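LanC-like protein GCR2 (PDB 3T33) binds zinc, belongs to the lanthionine cyclase-like (LanC-like) family and may play a role in abscisic acid signalling in Arabidopsis. Local coordinates at residues V330-G335 with S387-I392; G338-F343 with A396-D401. One frame throughout, in Å; residues are numbered along the deposited sequence.

Both contacts are buried and join the same two parts of the chain, one leading through helix 336-350 and the other through helix 392-402. Contact 1 links the loops that precede these helices, and contact 2 the helices themselves, with centres about 10 Å apart. The loop pair is the more polar: one direct backbone bond, three bridging waters and, on 330-335, two zinc ligands. Deeper toward the centre of the chain, the helix pair relies mainly on side chains, a methionine among them, plus one tyrosine-carboxylate bond. The two meet where I332 CD1 packs on Y341 CE2 and L388 CD2 on Y397 CB.

Contact 1 (V330-G335 with S387-I392); sequences VGICHG and SLFEGI. With ZN (zinc ion), chain B.
L388 meets the 330-335 loop through its carbonyl oxygen, which lies 3.6 Å from I332 CG1. Nearby, water 2 takes the N-H of I332 and donates to G391 O. F389 carries the direct bond: C333 N donates to F389 O over 3.0 Å, nearly straight at 164° and in the carbonyl plane on a lone pair. Water 3 donates to the same oxygen and accepts from H334 N, so the backbones of both loop ligands of the zinc are tied to F389. The phenyl ring receives I332 CG2 over one face, a CH-pi contact 4.1 Å from the ring centroid; chi1 of -74° sets CG1 beside the backbone N and leaves the CG2 methyl anti to it. E390 starts its side chain away from 330-335, and OE1 accepts from the backbone N of R384; its carbonyl oxygen accepts from water 1, which takes a weak bond from G331 N, and lies 3.7 Å from V330 CG1. From 330-335, C333 SG (2.3 Å) and H334 ND1 (1.9 Å) bind the zinc ion, with C288 as the third protein ligand of this LanC-like site. The loops lead into helices 336-350 and 392-402, while V330 reaches back to helix 353-375.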
ATOM      1  N   VAL A 330       6.798  -7.425  10.239  1.00 34.38           N
ATOM      2  CA  VAL A 330       5.402  -7.769  10.178  1.00 33.13           C
ATOM      3  C   VAL A 330       4.618  -6.875   9.195  1.00 33.39           C
ATOM      4  O   VAL A 330       3.601  -7.316   8.657  1.00 34.51           O
ATOM      5  CB  VAL A 330       4.803  -7.610  11.605  1.00 34.05           C
ATOM      6  CG1 VAL A 330       4.651  -6.088  11.966  1.00 31.36           C
ATOM      7  CG2 VAL A 330       3.411  -8.383  11.797  1.00 33.14           C
ATOM      8  N   GLY A 331       5.106  -5.648   8.939  1.00 32.40           N
ATOM      9  CA  GLY A 331       4.271  -4.534   8.526  1.00 31.93           C
ATOM     10  C   GLY A 331       4.008  -4.290   7.054  1.00 32.78           C
ATOM     11  O   GLY A 331       4.277  -5.123   6.226  1.00 33.81           O
ATOM     12  N   ILE A 332       3.457  -3.119   6.754  1.00 33.16           N
ATOM     13  CA  ILE A 332       3.045  -2.724   5.446  1.00 32.33           C
ATOM     14  C   ILE A 332       4.188  -2.125   4.622  1.00 33.37           C
ATOM     15  O   ILE A 332       4.435  -2.593   3.496  1.00 31.70           O
ATOM     16  CB  ILE A 332       1.879  -1.733   5.555  1.00 32.95           C
ATOM     17  CG1 ILE A 332       0.574  -2.450   5.941  1.00 34.00           C
ATOM     18  CG2 ILE A 332       1.683  -0.926   4.270  1.00 32.32           C
ATOM     19  CD1 ILE A 332      -0.050  -3.324   4.874  1.00 32.31           C
ATOM     20  N   CYS A 333       4.865  -1.118   5.165  1.00 33.26           N
ATOM     21  CA  CYS A 333       5.970  -0.473   4.467  1.00 32.38           C
ATOM     22  C   CYS A 333       6.983  -1.500   3.970  1.00 32.76           C
ATOM     23  O   CYS A 333       7.156  -1.682   2.765  1.00 32.58           O
ATOM     24  CB  CYS A 333       6.658   0.546   5.378  1.00 33.18           C
ATOM     25  SG  CYS A 333       7.356   1.972   4.511  1.00 34.62           S
ATOM     26  N   HIS A 334       7.649  -2.167   4.906  1.00 33.89           N
ATOM     27  CA  HIS A 334       8.646  -3.175   4.566  1.00 34.34           C
ATOM     28  C   HIS A 334       8.469  -4.432   5.412  1.00 34.58           C
ATOM     29  O   HIS A 334       9.247  -4.685   6.332  1.00 34.88           O
ATOM     30  CB  HIS A 334      10.058  -2.615   4.744  1.00 35.10           C
ATOM     31  CG  HIS A 334      10.166  -1.585   5.824  1.00 33.06           C
ATOM     32  ND1 HIS A 334      10.023  -0.235   5.584  1.00 30.21           N
ATOM     33  CD2 HIS A 334      10.403  -1.706   7.152  1.00 32.06           C
ATOM     34  CE1 HIS A 334      10.169   0.430   6.716  1.00 34.93           C
ATOM     35  NE2 HIS A 334      10.400  -0.439   7.683  1.00 31.57           N
ATOM     36  N   GLY A 335       7.444  -5.214   5.094  1.00 35.40           N
ATOM     37  CA  GLY A 335       7.165  -6.438   5.822  1.00 33.80           C
ATOM     38  C   GLY A 335       6.289  -7.395   5.039  1.00 32.72           C
ATOM     39  O   GLY A 335       6.087  -7.227   3.837  1.00 32.29           O
ATOM     40  N   SER A 387       1.137   0.997  14.652  1.00 32.95           N
ATOM     41  CA  SER A 387       0.857   1.842  13.513  1.00 31.73           C
ATOM     42  C   SER A 387       0.326   1.069  12.273  1.00 31.95           C
ATOM     43  O   SER A 387       0.449  -0.171  12.166  1.00 32.10           O
ATOM     44  CB  SER A 387       2.121   2.597  13.136  1.00 31.66           C
ATOM     45  OG  SER A 387       3.175   1.709  12.811  1.00 29.40           O
ATOM     46  N   LEU A 388      -0.247   1.817  11.342  1.00 30.03           N
ATOM     47  CA  LEU A 388      -0.641   1.295  10.088  1.00 29.78           C
ATOM     48  C   LEU A 388       0.583   0.833   9.260  1.00 30.94           C
ATOM     49  O   LEU A 388       0.604  -0.313   8.784  1.00 32.48           O
ATOM     50  CB  LEU A 388      -1.422   2.353   9.346  1.00 27.23           C
ATOM     51  CG  LEU A 388      -2.654   1.944   8.502  1.00 30.84           C
ATOM     52  CD1 LEU A 388      -2.599   2.546   7.094  1.00 27.82           C
ATOM     53  CD2 LEU A 388      -2.954   0.426   8.452  1.00 24.11           C
ATOM     54  N   PHE A 389       1.607   1.688   9.075  1.00 30.36           N
ATOM     55  CA  PHE A 389       2.709   1.332   8.168  1.00 29.24           C
ATOM     56  C   PHE A 389       3.856   0.502   8.724  1.00 29.22           C
ATOM     57  O   PHE A 389       4.634  -0.056   7.970  1.00 30.17           O
ATOM     58  CB  PHE A 389       3.201   2.519   7.348  1.00 29.33           C
ATOM     59  CG  PHE A 389       2.344   2.813   6.114  1.00 27.88           C
ATOM     60  CD1 PHE A 389       1.041   3.281   6.244  1.00 26.18           C
ATOM     61  CD2 PHE A 389       2.862   2.626   4.826  1.00 25.74           C
ATOM     62  CE1 PHE A 389       0.238   3.501   5.109  1.00 27.38           C
ATOM     63  CE2 PHE A 389       2.088   2.879   3.687  1.00 25.46           C
ATOM     64  CZ  PHE A 389       0.749   3.304   3.822  1.00 23.20           C
ATOM     65  N   GLU A 390       3.919   0.325  10.030  1.00 30.35           N
ATOM     66  CA  GLU A 390       5.059  -0.357  10.622  1.00 30.67           C
ATOM     67  C   GLU A 390       4.605  -1.469  11.512  1.00 30.38           C
ATOM     68  O   GLU A 390       5.278  -2.510  11.602  1.00 30.08           O
ATOM     69  CB  GLU A 390       5.875   0.594  11.474  1.00 30.97           C
ATOM     70  CG  GLU A 390       6.725   1.568  10.678  1.00 35.95           C
ATOM     71  CD  GLU A 390       7.545   2.558  11.555  1.00 40.65           C
ATOM     72  OE1 GLU A 390       7.291   2.648  12.797  1.00 41.20           O
ATOM     73  OE2 GLU A 390       8.437   3.244  10.971  1.00 40.86           O
ATOM     74  N   GLY A 391       3.503  -1.230  12.220  1.00 29.99           N
ATOM     75  CA  GLY A 391       3.041  -2.204  13.217  1.00 30.04           C
ATOM     76  C   GLY A 391       1.879  -3.098  12.771  1.00 30.17           C
ATOM     77  O   GLY A 391       1.658  -3.313  11.552  1.00 29.35           O
ATOM     78  N   ILE A 392       1.129  -3.592  13.755  1.00 29.10           N
ATOM     79  CA  ILE A 392       0.168  -4.621  13.487  1.00 29.10           C
ATOM     80  C   ILE A 392      -1.104  -4.023  12.942  1.00 28.69           C
ATOM     81  O   ILE A 392      -1.975  -4.746  12.465  1.00 29.33           O
ATOM     82  CB  ILE A 392      -0.150  -5.537  14.723  1.00 29.11           C
ATOM     83  CG1 ILE A 392      -0.756  -4.750  15.896  1.00 28.60           C
ATOM     84  CG2 ILE A 392       1.066  -6.241  15.164  1.00 31.03           C
ATOM     85  CD1 ILE A 392      -1.178  -5.602  17.071  1.00 32.23           C
TER
HETATM   86 ZN    ZN B 411       9.492   1.137   4.412  1.00 39.20          ZN
HETATM   87  O   HOH W   1       7.188  -3.664   9.725  1.00 41.48           O
HETATM   88  O   HOH W   2       2.349  -2.127   9.003  1.00 31.02           O
HETATM   89  O   HOH W   3       6.599  -2.323   7.528  1.00 33.31           O

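Contact 2 (G338-F343 with A396-D401); sequences GNTYVF and AYMLLD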
ATOM      1  N   GLY A 338       2.619  -6.126   3.879  1.00 29.65           N
ATOM      2  CA  GLY A 338       2.699  -5.235   2.715  1.00 28.86           C
ATOM      3  C   GLY A 338       3.036  -6.029   1.474  1.00 30.20           C
ATOM      4  O   GLY A 338       2.425  -5.812   0.420  1.00 29.11           O
ATOM      5  N   ASN A 339       3.995  -6.959   1.587  1.00 30.12           N
ATOM      6  CA  ASN A 339       4.309  -7.826   0.430  1.00 32.22           C
ATOM      7  C   ASN A 339       3.140  -8.759  -0.041  1.00 32.45           C
ATOM      8  O   ASN A 339       3.023  -9.065  -1.226  1.00 33.33           O
ATOM      9  CB  ASN A 339       5.604  -8.567   0.659  1.00 32.17           C
ATOM     10  CG  ASN A 339       6.790  -7.610   0.811  1.00 32.88           C
ATOM     11  OD1 ASN A 339       7.877  -8.022   1.096  1.00 40.86           O
ATOM     12  ND2 ASN A 339       6.556  -6.349   0.680  1.00 30.71           N
ATOM     13  N   THR A 340       2.230  -9.113   0.864  1.00 29.77           N
ATOM     14  CA  THR A 340       1.033  -9.819   0.469  1.00 28.84           C
ATOM     15  C   THR A 340       0.293  -9.171  -0.699  1.00 27.99           C
ATOM     16  O   THR A 340      -0.209  -9.875  -1.598  1.00 27.35           O
ATOM     17  CB  THR A 340       0.064  -9.927   1.698  1.00 29.42           C
ATOM     18  OG1 THR A 340       0.759 -10.662   2.679  1.00 25.79           O
ATOM     19  CG2 THR A 340      -1.198 -10.679   1.350  1.00 24.33           C
ATOM     20  N   TYR A 341       0.239  -7.842  -0.701  1.00 28.08           N
ATOM     21  CA  TYR A 341      -0.485  -7.080  -1.724  1.00 26.32           C
ATOM     22  C   TYR A 341       0.096  -7.294  -3.078  1.00 27.35           C
ATOM     23  O   TYR A 341      -0.606  -7.176  -4.116  1.00 28.05           O
ATOM     24  CB  TYR A 341      -0.518  -5.573  -1.398  1.00 27.14           C
ATOM     25  CG  TYR A 341      -1.635  -5.188  -0.407  1.00 23.28           C
ATOM     26  CD1 TYR A 341      -2.953  -5.034  -0.826  1.00 18.25           C
ATOM     27  CD2 TYR A 341      -1.363  -5.029   0.944  1.00 22.07           C
ATOM     28  CE1 TYR A 341      -3.974  -4.722   0.110  1.00 23.58           C
ATOM     29  CE2 TYR A 341      -2.379  -4.732   1.870  1.00 22.80           C
ATOM     30  CZ  TYR A 341      -3.657  -4.546   1.448  1.00 21.06           C
ATOM     31  OH  TYR A 341      -4.660  -4.210   2.357  1.00 26.73           O
ATOM     32  N   VAL A 342       1.370  -7.615  -3.133  1.00 27.63           N
ATOM     33  CA  VAL A 342       1.892  -7.992  -4.461  1.00 29.10           C
ATOM     34  C   VAL A 342       1.068  -9.145  -5.074  1.00 28.85           C
ATOM     35  O   VAL A 342       0.603  -9.051  -6.225  1.00 29.21           O
ATOM     36  CB  VAL A 342       3.396  -8.388  -4.404  1.00 29.68           C
ATOM     37  CG1 VAL A 342       3.842  -8.832  -5.752  1.00 30.25           C
ATOM     38  CG2 VAL A 342       4.241  -7.188  -4.011  1.00 29.26           C
ATOM     39  N   PHE A 343       0.841 -10.210  -4.305  1.00 28.39           N
ATOM     40  CA  PHE A 343       0.058 -11.333  -4.844  1.00 28.73           C
ATOM     41  C   PHE A 343      -1.377 -11.016  -5.143  1.00 27.60           C
ATOM     42  O   PHE A 343      -1.885 -11.386  -6.173  1.00 29.30           O
ATOM     43  CB  PHE A 343       0.243 -12.560  -3.941  1.00 29.14           C
ATOM     44  CG  PHE A 343       1.686 -12.809  -3.624  1.00 27.23           C
ATOM     45  CD1 PHE A 343       2.611 -12.899  -4.663  1.00 26.61           C
ATOM     46  CD2 PHE A 343       2.129 -12.891  -2.309  1.00 25.55           C
ATOM     47  CE1 PHE A 343       3.950 -13.151  -4.396  1.00 27.04           C
ATOM     48  CE2 PHE A 343       3.446 -13.135  -2.019  1.00 27.81           C
ATOM     49  CZ  PHE A 343       4.384 -13.237  -3.056  1.00 26.07           C
ATOM     50  N   ALA A 396      -3.664  -6.085  10.428  1.00 30.71           N
ATOM     51  CA  ALA A 396      -5.163  -6.129  10.454  1.00 30.20           C
ATOM     52  C   ALA A 396      -5.779  -5.604   9.166  1.00 29.47           C
ATOM     53  O   ALA A 396      -6.799  -6.103   8.713  1.00 30.12           O
ATOM     54  CB  ALA A 396      -5.749  -5.316  11.643  1.00 30.12           C
ATOM     55  N   TYR A 397      -5.159  -4.576   8.589  1.00 27.92           N
ATOM     56  CA  TYR A 397      -5.703  -3.944   7.423  1.00 26.55           C
ATOM     57  C   TYR A 397      -5.652  -4.940   6.252  1.00 26.92           C
ATOM     58  O   TYR A 397      -6.594  -5.098   5.490  1.00 25.06           O
ATOM     59  CB  TYR A 397      -4.865  -2.676   7.124  1.00 26.70           C
ATOM     60  CG  TYR A 397      -5.483  -1.823   6.059  1.00 24.63           C
ATOM     61  CD1 TYR A 397      -5.403  -2.180   4.690  1.00 19.96           C
ATOM     62  CD2 TYR A 397      -6.146  -0.647   6.402  1.00 22.40           C
ATOM     63  CE1 TYR A 397      -6.021  -1.362   3.701  1.00 21.66           C
ATOM     64  CE2 TYR A 397      -6.762   0.153   5.430  1.00 22.47           C
ATOM     65  CZ  TYR A 397      -6.723  -0.210   4.092  1.00 21.48           C
ATOM     66  OH  TYR A 397      -7.352   0.632   3.156  1.00 21.87           O
ATOM     67  N   MET A 398      -4.538  -5.630   6.142  1.00 28.00           N
ATOM     68  CA  MET A 398      -4.324  -6.585   5.068  1.00 29.33           C
ATOM     69  C   MET A 398      -5.315  -7.755   5.273  1.00 30.19           C
ATOM     70  O   MET A 398      -5.987  -8.214   4.317  1.00 29.91           O
ATOM     71  CB  MET A 398      -2.843  -7.039   5.074  1.00 28.57           C
ATOM     72  CG  MET A 398      -2.453  -8.001   3.948  1.00 30.55           C
ATOM     73  SD  MET A 398      -3.021  -9.619   4.372  1.00 31.03           S
ATOM     74  CE  MET A 398      -1.759 -10.072   5.542  1.00 22.42           C
ATOM     75  N   LEU A 399      -5.464  -8.169   6.522  1.00 30.38           N
ATOM     76  CA  LEU A 399      -6.330  -9.305   6.847  1.00 31.69           C
ATOM     77  C   LEU A 399      -7.775  -9.024   6.438  1.00 31.82           C
ATOM     78  O   LEU A 399      -8.441  -9.861   5.725  1.00 30.88           O
ATOM     79  CB  LEU A 399      -6.239  -9.671   8.328  1.00 31.17           C
ATOM     80  CG  LEU A 399      -5.272 -10.720   8.896  1.00 35.97           C
ATOM     81  CD1 LEU A 399      -4.232 -11.206   7.896  1.00 37.08           C
ATOM     82  CD2 LEU A 399      -4.688 -10.319  10.329  1.00 35.67           C
ATOM     83  N   LEU A 400      -8.237  -7.826   6.823  1.00 30.00           N
ATOM     84  CA  LEU A 400      -9.567  -7.386   6.429  1.00 29.91           C
ATOM     85  C   LEU A 400      -9.728  -7.366   4.914  1.00 30.25           C
ATOM     86  O   LEU A 400     -10.803  -7.703   4.371  1.00 30.14           O
ATOM     87  CB  LEU A 400      -9.818  -5.990   6.997  1.00 30.22           C
ATOM     88  CG  LEU A 400      -9.977  -6.007   8.531  1.00 31.31           C
ATOM     89  CD1 LEU A 400     -10.049  -4.591   9.113  1.00 32.50           C
ATOM     90  CD2 LEU A 400     -11.220  -6.842   8.985  1.00 29.78           C
ATOM     91  N   ASP A 401      -8.676  -6.957   4.209  1.00 28.71           N
ATOM     92  CA  ASP A 401      -8.764  -6.795   2.739  1.00 29.92           C
ATOM     93  C   ASP A 401      -8.800  -8.223   2.041  1.00 31.23           C
ATOM     94  O   ASP A 401      -9.264  -8.369   0.884  1.00 30.44           O
ATOM     95  CB  ASP A 401      -7.572  -5.961   2.270  1.00 28.95           C
ATOM     96  CG  ASP A 401      -7.945  -4.747   1.482  1.00 30.43           C
ATOM     97  OD1 ASP A 401      -9.122  -4.565   1.094  1.00 31.86           O
ATOM     98  OD2 ASP A 401      -7.006  -3.943   1.224  1.00 29.83           O
TER
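Y341 and D401 supply the polar bond of this helix pair. The phenol OH donates to D401 OD2 at 2.6 Å, using the anti lone pair of that oxygen, the one turned away from OD1. The carboxylate oxygen lies at the edge of the Y341 ring, near its plane, while the carboxylate itself is turned 71° from the ring. D401 OD1 forms a salt bridge with K93, and the lysine probably helps keep this buried carboxylate charged.

The same hydroxyl also makes an edge contact: it sits close to the plane of the Y397 ring, 3.2 Å from CD1, and the two tyrosine side chains cross at about a right angle.

Apolar packing centres on M398. Its CG, anti to the backbone N (chi1 -177°), extends toward the other helix and comes within 3.9 Å of Y341 CE2, the two side chains running past each other in opposite directions. Bends at chi2 and chi3 then carry SD to the methyl of T340, 3.7 Å from CG2. T340 OG1 is bonded back to I336 O within its own helix.

The segments run at 25° with axes 10.1 Å apart at closest approach, a gap spanned by Y341 and M398; this near-parallel packing is consistent with the helical barrel of LanC-like proteins. Helix 353-375 packs against T340, and helices 84-98 and 45-69 flank 396-401.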